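Local coordinates for protein cobalamin biosynthesis precorrin-6Y methylase (CbiE) (PDB 2BB3) that probably methylates a corrinoid precursor on the pathway to adenosylcobalamin, using S-adenosyl-L-methionine as the methyl donor, at residues Ser29-Gln35 / Ala122-Val128; Ser53-Leu57 / Val93-Gly97. All coordinates share one frame; numbering follows the deposited sequence. Where two conformers were deposited one is given.

Interaction 1. Residues Ser29-Gln35 / Ala122-Val128. With SAH (S-adenosyl-L-homocysteine), chain C.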
loop_
_atom_site.group_PDB
_atom_site.type_symbol
_atom_site.label_atom_id
_atom_site.label_comp_id
_atom_site.label_asym_id
_atom_site.label_seq_id
_atom_site.Cartn_x
_atom_site.Cartn_y
_atom_site.Cartn_z
ATOM N N SER A 29 1.387 0.493 -12.148
ATOM C CA SER A 29 0.661 1.446 -12.974
ATOM C C SER A 29 -0.357 2.182 -12.123
ATOM O O SER A 29 -0.913 3.203 -12.532
ATOM C CB SER A 29 -0.080 0.713 -14.083
ATOM O OG SER A 29 -1.070 -0.140 -13.536
ATOM N N GLY A 30 -0.601 1.666 -10.927
ATOM C CA GLY A 30 -1.602 2.289 -10.083
ATOM C C GLY A 30 -2.946 1.620 -10.299
ATOM O O GLY A 30 -3.038 0.613 -11.008
ATOM N N THR A 31 -3.997 2.181 -9.719
ATOM C CA THR A 31 -5.320 1.578 -9.828
ATOM C C THR A 31 -6.291 2.469 -10.580
ATOM O O THR A 31 -7.046 1.998 -11.427
ATOM C CB THR A 31 -5.895 1.294 -8.428
ATOM O OG1 THR A 31 -4.984 0.450 -7.708
ATOM C CG2 THR A 31 -7.252 0.605 -8.532
ATOM N N CYS A 32 -6.241 3.758 -10.260
ATOM C CA CYS A 32 -7.088 4.779 -10.873
ATOM C C CYS A 32 -6.229 5.654 -11.769
ATOM O O CYS A 32 -5.002 5.603 -11.697
ATOM C CB CYS A 32 -7.700 5.639 -9.779
ATOM S SG CYS A 32 -8.304 4.601 -8.423
ATOM N N ARG A 33 -6.870 6.454 -12.609
ATOM C CA ARG A 33 -6.146 7.347 -13.496
ATOM C C ARG A 33 -5.483 8.430 -12.652
ATOM O O ARG A 33 -6.079 8.930 -11.696
ATOM C CB ARG A 33 -7.107 7.979 -14.510
ATOM C CG ARG A 33 -7.676 6.993 -15.538
ATOM C CD ARG A 33 -6.582 6.488 -16.476
ATOM N NE ARG A 33 -6.820 5.116 -16.929
ATOM C CZ ARG A 33 -7.414 4.776 -18.071
ATOM N NH1 ARG A 33 -7.847 5.707 -18.914
ATOM N NH2 ARG A 33 -7.575 3.492 -18.371
ATOM N N GLY A 34 -4.245 8.776 -12.998
ATOM C CA GLY A 34 -3.528 9.802 -12.261
ATOM C C GLY A 34 -2.975 9.339 -10.922
ATOM O O GLY A 34 -2.971 10.091 -9.938
ATOM N N GLN A 35 -2.517 8.089 -10.878
ATOM C CA GLN A 35 -1.948 7.540 -9.655
ATOM C C GLN A 35 -0.531 7.072 -9.877
ATOM O O GLN A 35 0.074 6.466 -9.002
ATOM C CB GLN A 35 -2.801 6.405 -9.112
ATOM C CG GLN A 35 -4.051 6.904 -8.418
ATOM C CD GLN A 35 -4.752 5.825 -7.641
ATOM O OE1 GLN A 35 -4.803 4.678 -8.073
ATOM N NE2 GLN A 35 -5.315 6.186 -6.495
ATOM N N ALA A 122 3.324 1.470 -6.510
ATOM C CA ALA A 122 2.245 2.290 -7.053
ATOM C C ALA A 122 1.045 2.060 -6.128
ATOM O O ALA A 122 1.131 1.255 -5.213
ATOM C CB ALA A 122 1.917 1.868 -8.486
ATOM N N ILE A 123 -0.067 2.738 -6.370
ATOM C CA ILE A 123 -1.242 2.566 -5.531
ATOM C C ILE A 123 -2.050 1.323 -5.898
ATOM O O ILE A 123 -2.434 1.128 -7.049
ATOM C CB ILE A 123 -2.079 3.863 -5.569
ATOM C CG1 ILE A 123 -1.313 4.910 -4.726
ATOM C CG2 ILE A 123 -3.502 3.632 -5.034
ATOM C CD1 ILE A 123 -1.630 6.288 -5.060
ATOM N N SER A 124 -2.272 0.464 -4.907
ATOM C CA SER A 124 -2.976 -0.791 -5.126
ATOM C C SER A 124 -4.468 -0.721 -4.886
ATOM O O SER A 124 -4.965 0.212 -4.259
ATOM C CB SER A 124 -2.387 -1.893 -4.237
ATOM O OG SER A 124 -2.624 -1.618 -2.876
ATOM N N SER A 125 -5.178 -1.730 -5.379
ATOM C CA SER A 125 -6.618 -1.782 -5.209
ATOM C C SER A 125 -6.860 -1.952 -3.714
ATOM O O SER A 125 -7.918 -1.578 -3.184
ATOM C CB SER A 125 -7.215 -2.948 -6.009
ATOM O OG SER A 125 -6.618 -4.182 -5.659
ATOM N N VAL A 126 -5.875 -2.525 -3.037
ATOM C CA VAL A 126 -5.963 -2.702 -1.603
ATOM C C VAL A 126 -6.034 -1.333 -0.938
ATOM O O VAL A 126 -6.873 -1.103 -0.068
ATOM C CB VAL A 126 -4.757 -3.506 -1.045
ATOM C CG1 VAL A 126 -4.633 -3.265 0.494
ATOM C CG2 VAL A 126 -4.968 -4.997 -1.328
ATOM N N GLN A 127 -5.173 -0.416 -1.354
ATOM C CA GLN A 127 -5.190 0.928 -0.786
ATOM C C GLN A 127 -6.473 1.676 -1.094
ATOM O O GLN A 127 -7.018 2.383 -0.234
ATOM C CB GLN A 127 -4.010 1.748 -1.315
ATOM C CG GLN A 127 -2.692 1.425 -0.657
ATOM C CD GLN A 127 -1.540 2.006 -1.417
ATOM O OE1 GLN A 127 -1.097 1.432 -2.413
ATOM N NE2 GLN A 127 -1.058 3.173 -0.976
ATOM N N VAL A 128 -6.952 1.536 -2.326
ATOM C CA VAL A 128 -8.182 2.224 -2.701
ATOM C C VAL A 128 -9.347 1.706 -1.851
ATOM O O VAL A 128 -10.143 2.503 -1.362
ATOM C CB VAL A 128 -8.457 2.053 -4.219
ATOM C CG1 VAL A 128 -9.823 2.588 -4.587
ATOM C CG2 VAL A 128 -7.379 2.792 -5.014
HETATM N N SAH C . -1.182 -5.576 -8.276
HETATM C CA SAH C . -2.554 -5.326 -8.090
HETATM C CB SAH C . -3.329 -6.612 -7.806
HETATM C CG SAH C . -3.346 -7.805 -8.752
HETATM S SD SAH C . -3.985 -9.356 -8.177
HETATM C C SAH C . -2.688 -4.265 -7.059
HETATM O O SAH C . -3.783 -3.868 -7.029
HETATM O OXT SAH C . -1.771 -3.932 -6.358
HETATM C "C5'" SAH C . -5.518 -8.950 -8.960
HETATM C "C4'" SAH C . -6.685 -8.744 -8.012
HETATM O "O4'" SAH C . -6.725 -7.500 -7.432
HETATM C "C3'" SAH C . -8.053 -9.033 -8.552
HETATM O "O3'" SAH C . -8.381 -10.357 -8.580
HETATM C "C2'" SAH C . -8.883 -8.252 -7.599
HETATM O "O2'" SAH C . -9.244 -8.982 -6.507
HETATM C "C1'" SAH C . -8.002 -7.139 -7.162
HETATM N N9 SAH C . -8.271 -5.944 -7.925
HETATM C C8 SAH C . -7.478 -5.433 -8.817
HETATM N N7 SAH C . -7.947 -4.336 -9.297
HETATM C C5 SAH C . -9.062 -4.113 -8.716
HETATM C C6 SAH C . -9.954 -3.101 -8.839
HETATM N N6 SAH C . -9.813 -2.125 -9.661
HETATM N N1 SAH C . -11.030 -3.126 -8.079
HETATM C C2 SAH C . -11.228 -4.132 -7.223
HETATM N N3 SAH C . -10.343 -5.095 -7.116
HETATM C C4 SAH C . -9.279 -5.106 -7.852
#

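Interaction 2. Residues Ser53-Leu57 / Val93-Gly97. With SAH (S-adenosyl-L-homocysteine), chain C.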
loop_
_atom_site.group_PDB
_atom_site.type_symbol
_atom_site.label_atom_id
_atom_site.label_comp_id
_atom_site.label_asym_id
_atom_site.label_seq_id
_atom_site.Cartn_x
_atom_site.Cartn_y
_atom_site.Cartn_z
ATOM N N SER A 53 0.487 -6.362 -19.026
ATOM C CA SER A 53 -0.838 -6.781 -19.476
ATOM C C SER A 53 -1.505 -5.561 -20.088
ATOM O O SER A 53 -1.080 -4.426 -19.836
ATOM C CB SER A 53 -1.681 -7.209 -18.286
ATOM O OG SER A 53 -2.103 -6.053 -17.580
ATOM N N ARG A 54 -2.531 -5.734 -20.920
ATOM C CA ARG A 54 -3.133 -4.536 -21.516
ATOM C C ARG A 54 -3.649 -3.571 -20.450
ATOM O O ARG A 54 -3.415 -2.365 -20.567
ATOM C CB ARG A 54 -4.256 -4.864 -22.522
ATOM C CG ARG A 54 -4.514 -3.708 -23.533
ATOM C CD ARG A 54 -5.668 -3.955 -24.528
ATOM N NE ARG A 54 -5.420 -3.322 -25.831
ATOM C CZ ARG A 54 -5.513 -2.016 -26.087
ATOM N NH1 ARG A 54 -5.861 -1.160 -25.137
ATOM N NH2 ARG A 54 -5.231 -1.561 -27.302
ATOM N N ARG A 55 -4.328 -4.061 -19.409
ATOM C CA ARG A 55 -4.783 -3.125 -18.381
ATOM C C ARG A 55 -3.632 -2.317 -17.791
ATOM O O ARG A 55 -3.731 -1.100 -17.649
ATOM C CB ARG A 55 -5.496 -3.868 -17.248
ATOM C CG ARG A 55 -6.991 -4.085 -17.461
ATOM C CD ARG A 55 -7.671 -4.584 -16.174
ATOM N NE ARG A 55 -7.453 -3.674 -15.048
ATOM C CZ ARG A 55 -7.920 -2.428 -14.985
ATOM N NH1 ARG A 55 -8.641 -1.925 -15.983
ATOM N NH2 ARG A 55 -7.662 -1.678 -13.922
ATOM N N ALA A 56 -2.543 -2.997 -17.447
ATOM C CA ALA A 56 -1.406 -2.297 -16.871
ATOM C C ALA A 56 -0.861 -1.258 -17.858
ATOM O O ALA A 56 -0.544 -0.144 -17.460
ATOM C CB ALA A 56 -0.307 -3.286 -16.464
ATOM N N LEU A 57 -0.763 -1.615 -19.137
ATOM C CA LEU A 57 -0.269 -0.670 -20.137
ATOM C C LEU A 57 -1.242 0.477 -20.348
ATOM O O LEU A 57 -0.836 1.636 -20.434
ATOM C CB LEU A 57 0.001 -1.385 -21.467
ATOM C CG LEU A 57 1.031 -2.505 -21.336
ATOM C CD1 LEU A 57 1.199 -3.247 -22.666
ATOM C CD2 LEU A 57 2.361 -1.914 -20.867
ATOM N N VAL A 93 8.766 -3.486 -16.780
ATOM C CA VAL A 93 7.604 -4.336 -16.742
ATOM C C VAL A 93 6.645 -3.549 -15.884
ATOM O O VAL A 93 7.003 -3.101 -14.794
ATOM C CB VAL A 93 7.893 -5.693 -16.070
ATOM C CG1 VAL A 93 6.635 -6.554 -16.062
ATOM C CG2 VAL A 93 9.016 -6.420 -16.803
ATOM N N ILE A 94 5.432 -3.361 -16.388
ATOM C CA ILE A 94 4.419 -2.633 -15.665
ATOM C C ILE A 94 3.423 -3.637 -15.126
ATOM O O ILE A 94 2.932 -4.489 -15.856
ATOM C CB ILE A 94 3.682 -1.646 -16.573
ATOM C CG1 ILE A 94 4.680 -0.661 -17.183
ATOM C CG2 ILE A 94 2.630 -0.892 -15.763
ATOM C CD1 ILE A 94 4.010 0.417 -18.050
ATOM N N SER A 95 3.154 -3.547 -13.830
ATOM C CA SER A 95 2.211 -4.439 -13.170
ATOM C C SER A 95 1.003 -3.591 -12.831
ATOM O O SER A 95 1.148 -2.387 -12.616
ATOM C CB SER A 95 2.839 -4.973 -11.872
ATOM O OG SER A 95 1.900 -5.686 -11.105
ATOM N N THR A 96 -0.187 -4.182 -12.799
ATOM C CA THR A 96 -1.355 -3.389 -12.418
ATOM C C THR A 96 -1.213 -3.037 -10.950
ATOM O O THR A 96 -0.608 -3.789 -10.179
ATOM C CB THR A 96 -2.673 -4.144 -12.562
ATOM O OG1 THR A 96 -2.542 -5.430 -11.957
ATOM C CG2 THR A 96 -3.071 -4.269 -14.019
ATOM N N GLY A 97 -1.768 -1.893 -10.577
ATOM C CA GLY A 97 -1.685 -1.426 -9.210
ATOM C C GLY A 97 -0.271 -1.362 -8.660
ATOM O O GLY A 97 0.603 -0.699 -9.215
HETATM N N SAH C . -1.182 -5.576 -8.276
HETATM C CA SAH C . -2.554 -5.326 -8.090
HETATM C CB SAH C . -3.329 -6.612 -7.806
HETATM C CG SAH C . -3.346 -7.805 -8.752
HETATM S SD SAH C . -3.985 -9.356 -8.177
HETATM C C SAH C . -2.688 -4.265 -7.059
HETATM O O SAH C . -3.783 -3.868 -7.029
HETATM O OXT SAH C . -1.771 -3.932 -6.358
HETATM C "C5'" SAH C . -5.518 -8.950 -8.960
HETATM C "C4'" SAH C . -6.685 -8.744 -8.012
HETATM O "O4'" SAH C . -6.725 -7.500 -7.432
HETATM C "C3'" SAH C . -8.053 -9.033 -8.552
HETATM O "O3'" SAH C . -8.381 -10.357 -8.580
HETATM C "C2'" SAH C . -8.883 -8.252 -7.599
HETATM O "O2'" SAH C . -9.244 -8.982 -6.507
HETATM C "C1'" SAH C . -8.002 -7.139 -7.162
HETATM N N9 SAH C . -8.271 -5.944 -7.925
HETATM C C8 SAH C . -7.478 -5.433 -8.817
HETATM N N7 SAH C . -7.947 -4.336 -9.297
HETATM C C5 SAH C . -9.062 -4.113 -8.716
HETATM C C6 SAH C . -9.954 -3.101 -8.839
HETATM N N6 SAH C . -9.813 -2.125 -9.661
HETATM N N1 SAH C . -11.030 -3.126 -8.079
HETATM C C2 SAH C . -11.228 -4.132 -7.223
HETATM N N3 SAH C . -10.343 -5.095 -7.116
HETATM C C4 SAH C . -9.279 -5.106 -7.852
HETATM O O HOH W 1 1.269 -6.656 -15.973
#

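Interaction 1. Residues Ser29-Gln35 / Ala122-Val128
The amide oxygen of Gln35, OE1, lies against Ile123 CG2 and is gripped by two backbone N-H groups of its own loop. Cys32 N gives the shorter bond, 2.8 Å to Gln35 OE1, from above the plane of the amide; Thr31 N reaches the same oxygen at 3.1 Å, within that plane. So tied, the turn 31-35 is closed by a side chain, and Ile123 CG2 lies over one side of the Gln35 amide plane, 3.5 Å from Gln35 NE2, the two side chains crossing at about a right angle. Thr31 makes the direct polar link to the other segment. Its OG1 sits beside its own backbone N (chi1 -57°) and donates to Ile123 O at 2.7 Å, from above the carbonyl plane, while CG2 is turned toward the adenine end of S-adenosyl-L-homocysteine. Val128 CG2 fills in behind, touching Thr31 CB and the sulfur of Cys32, which is tied by a disulfide to Cys188. Beyond Ile123 the chain enters helix 125-133 through a capping box: Ser124 N donates to Gln127 OE1 (2.9 Å), and Gln127 N returns a bond to Ser124 OG (3.2 Å). At that helix start Ser125 N points almost straight at the ligand carboxylate, 3.0 Å from SAH O with an angle of 175° at the hydrogen, and Ser125 OG bonds the same oxygen. The helix end would probably help to stabilise this negative charge. The loop after strand 23-28 and the start of helix 125-133 form part of the S-adenosyl-L-homocysteine pocket of a tetrapyrrole methylase.

Interaction 2. Residues Ser53-Leu57 / Val93-Gly97
Ala56, in the first turn of helix 54-59, sets its methyl group on the end of strand 91-95, an example of a helix packed against a parallel alpha/beta sheet. The methyl contacts come in two patches. At Ile94, CG2 lies 3.9 Å from Ala56 CB, and Ile94 CD1 meets Leu57 CD2 at 4.0 Å; both isoleucine and leucine also rest on Ile50 of the neighbouring strand. At Thr96 the methyl faces the helix: with OG1 between the backbone N and the carbonyl carbon (chi1 48°), CG2 falls anti to the carbonyl carbon and approaches Ala56 N to 3.7 Å, with Arg55 CB and Ser53 OG also near it on the helix side. Arg55 itself extends past this patch to a cation-pi contact with Tyr208.

No direct hydrogen bond joins the segments. The helix start is secured from within, Ser53 OG serving as N-cap by accepting from Ala56 N at 3.1 Å along a nearly straight line (168°). Between the segments a water forms the bridge, accepting from Ser53 N and donating to Ile94 O at 2.7 Å. A further polar contact is with S-adenosyl-L-homocysteine, whose amino nitrogen, SAH N, donates to the backbone oxygen Thr96 O over 2.7 Å.

In the fold
Both interactions sit where parallel strands of one sheet give way to loops, and they share a ligand while gripping different ends of its amino acid part: interaction 1 takes the carboxylate, interaction 2 the amino group. They meet, Ser29 N lying 2.9 Å from Ser95 O and Gly30 N 3.2 Å from Gly97 O, both probable hydrogen bonds that bring the loop after strand 23-28 against the end of strand 91-95. Interaction 1 is buried, joins a loop to a helix start by one direct hydrogen bond, and adjoins the second subunit. Interaction 2, partly buried and touched by no other protein chain, relies on methyl contacts and a bridging water to seat a helix on its sheet.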